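Local coordinates for protein ACDH-11, isoform b (Caenorhabditis elegans, PDB 4Y9J) that belongs to the acyl-CoA dehydrogenase family of flavoproteins and binds flavin-adenine dinucleotide in a tetrameric assembly, at residues A359-G367 against D554-Q565. Numbering follows the deposited sequence.
Sequences AKMEVDTRG and DIEVAYRYCCEQ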
ATOM      1  N   ALA B 359     -27.384 -19.435 -23.279  1.00 40.81           N
ATOM      2  CA  ALA B 359     -28.433 -19.050 -24.181  1.00 41.74           C
ATOM      3  C   ALA B 359     -29.464 -18.237 -23.439  1.00 43.69           C
ATOM      4  O   ALA B 359     -29.958 -17.276 -23.956  1.00 40.65           O
ATOM      5  CB  ALA B 359     -29.050 -20.234 -24.881  1.00 45.50           C
ATOM      6  N   LYS B 360     -29.791 -18.625 -22.198  1.00 40.84           N
ATOM      7  CA  LYS B 360     -30.757 -17.868 -21.417  1.00 41.88           C
ATOM      8  C   LYS B 360     -30.269 -16.434 -21.112  1.00 38.32           C
ATOM      9  O   LYS B 360     -31.065 -15.500 -21.164  1.00 39.09           O
ATOM     10  CB  LYS B 360     -31.116 -18.622 -20.087  1.00 41.81           C
ATOM     11  CG  LYS B 360     -31.967 -17.811 -19.109  1.00 45.12           C
ATOM     12  CD  LYS B 360     -33.375 -17.482 -19.662  1.00 50.45           C
ATOM     13  CE  LYS B 360     -34.431 -16.973 -18.616  1.00 54.08           C
ATOM     14  NZ  LYS B 360     -35.479 -16.060 -19.271  1.00 57.12           N
ATOM     15  N   MET B 361     -28.986 -16.264 -20.770  1.00 36.82           N
ATOM     16  CA  MET B 361     -28.384 -14.928 -20.580  1.00 36.54           C
ATOM     17  C   MET B 361     -28.496 -14.078 -21.841  1.00 37.14           C
ATOM     18  O   MET B 361     -28.811 -12.892 -21.748  1.00 36.39           O
ATOM     19  CB  MET B 361     -26.918 -15.047 -20.161  1.00 35.85           C
ATOM     20  CG  MET B 361     -26.754 -15.834 -18.843  1.00 35.57           C
ATOM     21  SD  MET B 361     -25.083 -16.446 -18.517  1.00 38.92           S
ATOM     22  CE  MET B 361     -24.030 -15.065 -18.608  1.00 33.53           C
ATOM     23  N   GLU B 362     -28.272 -14.686 -22.995  1.00 36.48           N
ATOM     24  CA  GLU B 362     -28.385 -14.014 -24.236  1.00 39.30           C
ATOM     25  C   GLU B 362     -29.818 -13.547 -24.545  1.00 40.56           C
ATOM     26  O   GLU B 362     -30.011 -12.448 -24.982  1.00 42.67           O
ATOM     27  CB  GLU B 362     -27.796 -14.887 -25.335  1.00 40.62           C
ATOM     28  CG  GLU B 362     -27.872 -14.220 -26.678  1.00 43.95           C
ATOM     29  CD  GLU B 362     -26.967 -13.001 -26.771  1.00 43.82           C
ATOM     30  OE1 GLU B 362     -25.977 -12.944 -26.030  1.00 45.55           O
ATOM     31  OE2 GLU B 362     -27.263 -12.114 -27.591  1.00 45.09           O
ATOM     32  N   VAL B 363     -30.813 -14.380 -24.291  1.00 41.26           N
ATOM     33  CA  VAL B 363     -32.228 -14.050 -24.519  1.00 41.51           C
ATOM     34  C   VAL B 363     -32.636 -12.830 -23.668  1.00 41.44           C
ATOM     35  O   VAL B 363     -33.234 -11.873 -24.164  1.00 41.05           O
ATOM     36  CB  VAL B 363     -33.124 -15.256 -24.145  1.00 41.90           C
ATOM     37  CG1 VAL B 363     -34.607 -14.864 -24.043  1.00 43.80           C
ATOM     38  CG2 VAL B 363     -32.954 -16.405 -25.119  1.00 43.98           C
ATOM     39  N   ASP B 364     -32.246 -12.844 -22.391  1.00 39.49           N
ATOM     40  CA  ASP B 364     -32.623 -11.780 -21.476  1.00 39.81           C
ATOM     41  C   ASP B 364     -31.905 -10.459 -21.833  1.00 38.78           C
ATOM     42  O   ASP B 364     -32.467  -9.399 -21.686  1.00 41.55           O
ATOM     43  CB  ASP B 364     -32.312 -12.188 -20.016  1.00 41.05           C
ATOM     44  CG  ASP B 364     -33.314 -13.210 -19.442  1.00 48.05           C
ATOM     45  OD1 ASP B 364     -34.434 -13.386 -20.000  1.00 49.97           O
ATOM     46  OD2 ASP B 364     -32.956 -13.796 -18.360  1.00 50.62           O
ATOM     47  N   THR B 365     -30.680 -10.548 -22.324  1.00 36.99           N
ATOM     48  CA  THR B 365     -29.852  -9.399 -22.652  1.00 37.27           C
ATOM     49  C   THR B 365     -30.421  -8.756 -23.938  1.00 38.58           C
ATOM     50  O   THR B 365     -30.456  -7.562 -24.026  1.00 38.47           O
ATOM     51  CB  THR B 365     -28.394  -9.843 -22.857  1.00 36.35           C
ATOM     52  OG1 THR B 365     -27.843 -10.313 -21.583  1.00 35.17           O
ATOM     53  CG2 THR B 365     -27.573  -8.721 -23.335  1.00 37.86           C
ATOM     54  N   ARG B 366     -30.829  -9.571 -24.913  1.00 37.99           N
ATOM     55  CA  ARG B 366     -31.356  -9.025 -26.142  1.00 42.25           C
ATOM     56  C   ARG B 366     -32.627  -8.229 -25.897  1.00 42.76           C
ATOM     57  O   ARG B 366     -32.827  -7.186 -26.512  1.00 42.74           O
ATOM     58  CB  ARG B 366     -31.604 -10.102 -27.168  1.00 43.75           C
ATOM     59  CG  ARG B 366     -30.347 -10.717 -27.690  1.00 45.26           C
ATOM     60  CD  ARG B 366     -30.616 -11.622 -28.861  1.00 51.47           C
ATOM     61  NE  ARG B 366     -29.464 -12.383 -29.306  1.00 50.54           N
ATOM     62  CZ  ARG B 366     -29.413 -12.999 -30.485  1.00 52.46           C
ATOM     63  NH1 ARG B 366     -30.442 -12.968 -31.352  1.00 51.15           N
ATOM     64  NH2 ARG B 366     -28.319 -13.670 -30.794  1.00 53.27           N
ATOM     65  N   GLY B 367     -33.488  -8.697 -25.015  1.00 42.36           N
ATOM     66  CA  GLY B 367     -34.744  -7.989 -24.727  1.00 41.96           C
ATOM     67  C   GLY B 367     -34.468  -6.576 -24.166  1.00 39.75           C
ATOM     68  O   GLY B 367     -35.017  -5.567 -24.587  1.00 40.65           O
ATOM     69  N   ASP B 554     -33.221 -14.760 -34.052  1.00 59.31           N
ATOM     70  CA  ASP B 554     -34.070 -13.671 -33.622  1.00 57.23           C
ATOM     71  C   ASP B 554     -35.463 -14.184 -33.290  1.00 55.48           C
ATOM     72  O   ASP B 554     -36.070 -13.737 -32.303  1.00 55.56           O
ATOM     73  CB  ASP B 554     -34.149 -12.563 -34.693  1.00 59.18           C
ATOM     74  CG  ASP B 554     -32.837 -11.755 -34.822  1.00 61.66           C
ATOM     75  OD1 ASP B 554     -32.161 -11.459 -33.804  1.00 56.92           O
ATOM     76  OD2 ASP B 554     -32.485 -11.356 -35.969  1.00 65.15           O
ATOM     77  N   ILE B 555     -35.976 -15.113 -34.078  1.00 58.01           N
ATOM     78  CA  ILE B 555     -37.323 -15.715 -33.807  1.00 58.74           C
ATOM     79  C   ILE B 555     -37.318 -16.543 -32.515  1.00 58.49           C
ATOM     80  O   ILE B 555     -38.207 -16.450 -31.680  1.00 59.15           O
ATOM     81  CB  ILE B 555     -37.842 -16.600 -34.974  1.00 62.43           C
ATOM     82  CG1 ILE B 555     -38.169 -15.756 -36.202  1.00 63.16           C
ATOM     83  CG2 ILE B 555     -39.119 -17.328 -34.575  1.00 62.14           C
ATOM     84  CD1 ILE B 555     -38.213 -16.514 -37.512  1.00 68.81           C
ATOM     85  N   GLU B 556     -36.293 -17.352 -32.369  1.00 58.25           N
ATOM     86  CA  GLU B 556     -36.191 -18.227 -31.218  1.00 58.45           C
ATOM     87  C   GLU B 556     -36.053 -17.426 -29.907  1.00 54.53           C
ATOM     88  O   GLU B 556     -36.608 -17.795 -28.873  1.00 54.17           O
ATOM     89  CB  GLU B 556     -34.990 -19.129 -31.394  1.00 59.14           C
ATOM     90  CG  GLU B 556     -34.926 -20.186 -30.311  1.00 61.65           C
ATOM     91  CD  GLU B 556     -36.142 -21.136 -30.294  1.00 60.33           C
ATOM     92  OE1 GLU B 556     -36.384 -21.781 -29.210  1.00 56.97           O
ATOM     93  OE2 GLU B 556     -36.811 -21.268 -31.370  1.00 59.57           O
ATOM     94  N   VAL B 557     -35.329 -16.316 -29.974  1.00 51.33           N
ATOM     95  CA  VAL B 557     -35.163 -15.429 -28.817  1.00 48.82           C
ATOM     96  C   VAL B 557     -36.509 -14.771 -28.438  1.00 49.27           C
ATOM     97  O   VAL B 557     -36.862 -14.700 -27.263  1.00 46.44           O
ATOM     98  CB  VAL B 557     -34.121 -14.345 -29.117  1.00 48.44           C
ATOM     99  CG1 VAL B 557     -34.174 -13.269 -28.071  1.00 47.27           C
ATOM    100  CG2 VAL B 557     -32.726 -14.927 -29.136  1.00 48.71           C
ATOM    101  N   ALA B 558     -37.291 -14.324 -29.439  1.00 52.45           N
ATOM    102  CA  ALA B 558     -38.575 -13.706 -29.134  1.00 50.88           C
ATOM    103  C   ALA B 558     -39.501 -14.714 -28.498  1.00 52.10           C
ATOM    104  O   ALA B 558     -40.240 -14.360 -27.556  1.00 52.74           O
ATOM    105  CB  ALA B 558     -39.207 -13.088 -30.347  1.00 53.25           C
ATOM    106  N   TYR B 559     -39.504 -15.943 -29.036  1.00 51.61           N
ATOM    107  CA  TYR B 559     -40.316 -16.988 -28.489  1.00 53.02           C
ATOM    108  C   TYR B 559     -39.946 -17.314 -27.034  1.00 52.20           C
ATOM    109  O   TYR B 559     -40.823 -17.374 -26.156  1.00 51.71           O
ATOM    110  CB  TYR B 559     -40.265 -18.251 -29.379  1.00 55.82           C
ATOM    111  CG  TYR B 559     -40.899 -19.401 -28.703  1.00 56.38           C
ATOM    112  CD1 TYR B 559     -42.258 -19.545 -28.720  1.00 57.59           C
ATOM    113  CD2 TYR B 559     -40.153 -20.286 -27.920  1.00 56.95           C
ATOM    114  CE1 TYR B 559     -42.885 -20.561 -28.078  1.00 58.89           C
ATOM    115  CE2 TYR B 559     -40.795 -21.329 -27.259  1.00 58.67           C
ATOM    116  CZ  TYR B 559     -42.176 -21.452 -27.361  1.00 60.87           C
ATOM    117  OH  TYR B 559     -42.901 -22.456 -26.726  1.00 64.70           O
ATOM    118  N   ARG B 560     -38.658 -17.513 -26.781  1.00 51.10           N
ATOM    119  CA  ARG B 560     -38.192 -17.833 -25.400  1.00 49.12           C
ATOM    120  C   ARG B 560     -38.442 -16.709 -24.414  1.00 47.63           C
ATOM    121  O   ARG B 560     -38.884 -16.933 -23.282  1.00 48.92           O
ATOM    122  CB  ARG B 560     -36.735 -18.227 -25.416  1.00 47.72           C
ATOM    123  CG  ARG B 560     -36.496 -19.475 -26.238  1.00 49.73           C
ATOM    124  CD  ARG B 560     -35.069 -19.901 -26.097  1.00 48.43           C
ATOM    125  NE  ARG B 560     -34.703 -21.024 -26.949  1.00 50.04           N
ATOM    126  CZ  ARG B 560     -33.551 -21.684 -26.862  1.00 48.40           C
ATOM    127  NH1 ARG B 560     -32.714 -21.385 -25.921  1.00 47.43           N
ATOM    128  NH2 ARG B 560     -33.264 -22.684 -27.682  1.00 49.48           N
ATOM    129  N   TYR B 561     -38.245 -15.481 -24.859  1.00 46.29           N
ATOM    130  CA  TYR B 561     -38.449 -14.344 -23.968  1.00 46.83           C
ATOM    131  C   TYR B 561     -39.937 -14.275 -23.620  1.00 45.70           C
ATOM    132  O   TYR B 561     -40.287 -14.019 -22.478  1.00 45.20           O
ATOM    133  CB  TYR B 561     -37.998 -13.022 -24.646  1.00 44.53           C
ATOM    134  CG  TYR B 561     -37.968 -11.857 -23.693  1.00 44.94           C
ATOM    135  CD1 TYR B 561     -39.128 -11.169 -23.374  1.00 44.20           C
ATOM    136  CD2 TYR B 561     -36.768 -11.444 -23.110  1.00 42.45           C
ATOM    137  CE1 TYR B 561     -39.097 -10.120 -22.461  1.00 44.21           C
ATOM    138  CE2 TYR B 561     -36.734 -10.410 -22.189  1.00 42.63           C
ATOM    139  CZ  TYR B 561     -37.917  -9.744 -21.898  1.00 42.80           C
ATOM    140  OH  TYR B 561     -37.892  -8.744 -20.988  1.00 41.80           O
ATOM    141  N   CYS B 562     -40.796 -14.480 -24.602  1.00 48.50           N
ATOM    142  CA  CYS B 562     -42.201 -14.231 -24.385  1.00 50.55           C
ATOM    143  C   CYS B 562     -42.949 -15.422 -23.772  1.00 52.92           C
ATOM    144  O   CYS B 562     -43.933 -15.243 -23.058  1.00 57.77           O
ATOM    145  CB  CYS B 562     -42.884 -13.852 -25.689  1.00 54.23           C
ATOM    146  SG  CYS B 562     -42.423 -12.217 -26.267  1.00 54.39           S
ATOM    147  N   CYS B 563     -42.563 -16.632 -24.134  1.00 51.93           N
ATOM    148  CA  CYS B 563     -43.364 -17.770 -23.786  1.00 53.57           C
ATOM    149  C   CYS B 563     -42.755 -18.597 -22.687  1.00 51.57           C
ATOM    150  O   CYS B 563     -43.414 -19.469 -22.215  1.00 51.95           O
ATOM    151  CB  CYS B 563     -43.550 -18.661 -24.995  1.00 54.87           C
ATOM    152  SG  CYS B 563     -44.509 -17.775 -26.268  1.00 60.28           S
ATOM    153  N   GLU B 564     -41.479 -18.415 -22.398  1.00 50.79           N
ATOM    154  CA  GLU B 564     -40.750 -19.316 -21.431  1.00 50.73           C
ATOM    155  C   GLU B 564     -40.421 -18.698 -20.106  1.00 50.82           C
ATOM    156  O   GLU B 564     -39.821 -19.353 -19.246  1.00 50.93           O
ATOM    157  CB  GLU B 564     -39.460 -19.883 -22.036  1.00 49.34           C
ATOM    158  CG  GLU B 564     -39.746 -20.867 -23.166  1.00 50.88           C
ATOM    159  CD  GLU B 564     -38.523 -21.525 -23.780  1.00 50.16           C
ATOM    160  OE1 GLU B 564     -37.406 -21.116 -23.505  1.00 53.68           O
ATOM    161  OE2 GLU B 564     -38.692 -22.469 -24.588  1.00 57.99           O
ATOM    162  N   GLN B 565     -40.851 -17.468 -19.900  1.00 49.73           N
ATOM    163  CA  GLN B 565     -40.827 -16.871 -18.577  1.00 49.34           C
ATOM    164  C   GLN B 565     -42.134 -16.124 -18.411  1.00 54.24           C
ATOM    165  O   GLN B 565     -42.770 -15.691 -19.383  1.00 57.60           O
ATOM    166  CB  GLN B 565     -39.647 -15.945 -18.417  1.00 53.23           C
ATOM    167  CG  GLN B 565     -39.564 -14.934 -19.532  1.00 56.11           C
ATOM    168  CD  GLN B 565     -38.410 -13.998 -19.363  1.00 57.27           C
ATOM    169  OE1 GLN B 565     -37.563 -14.159 -18.412  1.00 60.86           O
ATOM    170  NE2 GLN B 565     -38.315 -13.031 -20.275  1.00 49.70           N
TER
HETATM  171  O   HOH W   1     -37.008 -17.008 -21.312  1.00 48.77           O
HETATM  172  O   HOH W   2     -36.329 -11.310 -19.025  1.00 54.90           O
HETATM  173  O   HOH W   3     -32.836 -11.305 -31.202  1.00 45.96           O
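At the edge of the Tyr561 ring, CD2 lies 3.7 Å from the carbonyl O of Val363, near the ring plane; CE2 also approaches Gly367 CA. Over the centre of one ring face sits NE2 of Gln565, whose bond to Tyr561 O, in the carbonyl plane, helps hold the amide there. The guanidinium of Arg366 carries Val557 CG2 on one face, 3.7 Å from NH1, while Glu362 and a water occupy its edge. Arg366 NH1 also forms a long salt bridge of 3.4 Å to Asp554 OD1, guanidinium and carboxylate turned 63° apart; the same water joins these two atoms by shorter bonds, and Asp554 OD1 is shared with Arg36. Glu362 OE2 takes the N-H of Arg366 NE on its anti lone pair (2.8 Å, 166°), which helps hold the guanidinium in its orientation.

Between these groups, Val363 wedges into the crossing. With CG1 anti to the backbone N (chi1 166°), that methyl packs on Tyr561 CB at 3.9 Å, and CG2 faces Val557 CG2. On the more exposed side of the contact, Lys360 NZ donates to Gln565 OE1 (2.9 Å) from above the carbonyl plane and salt-bridges Asp364 OD1; one water links NZ to Arg560 O, another joins Asp364 OD1 to Gln565 NE2.

The helices cross almost perpendicularly, axes 9.4 Å apart, joining helix 352-383 of the acyl-CoA dehydrogenase C-terminal region to the last but one helix of the following helical region. Helices 304-338 and 389-419 back the former and helix 524-545 flanks Tyr561, while Asp589 and Asp583 of the second subunit form salt bridges with Arg366 and Arg560.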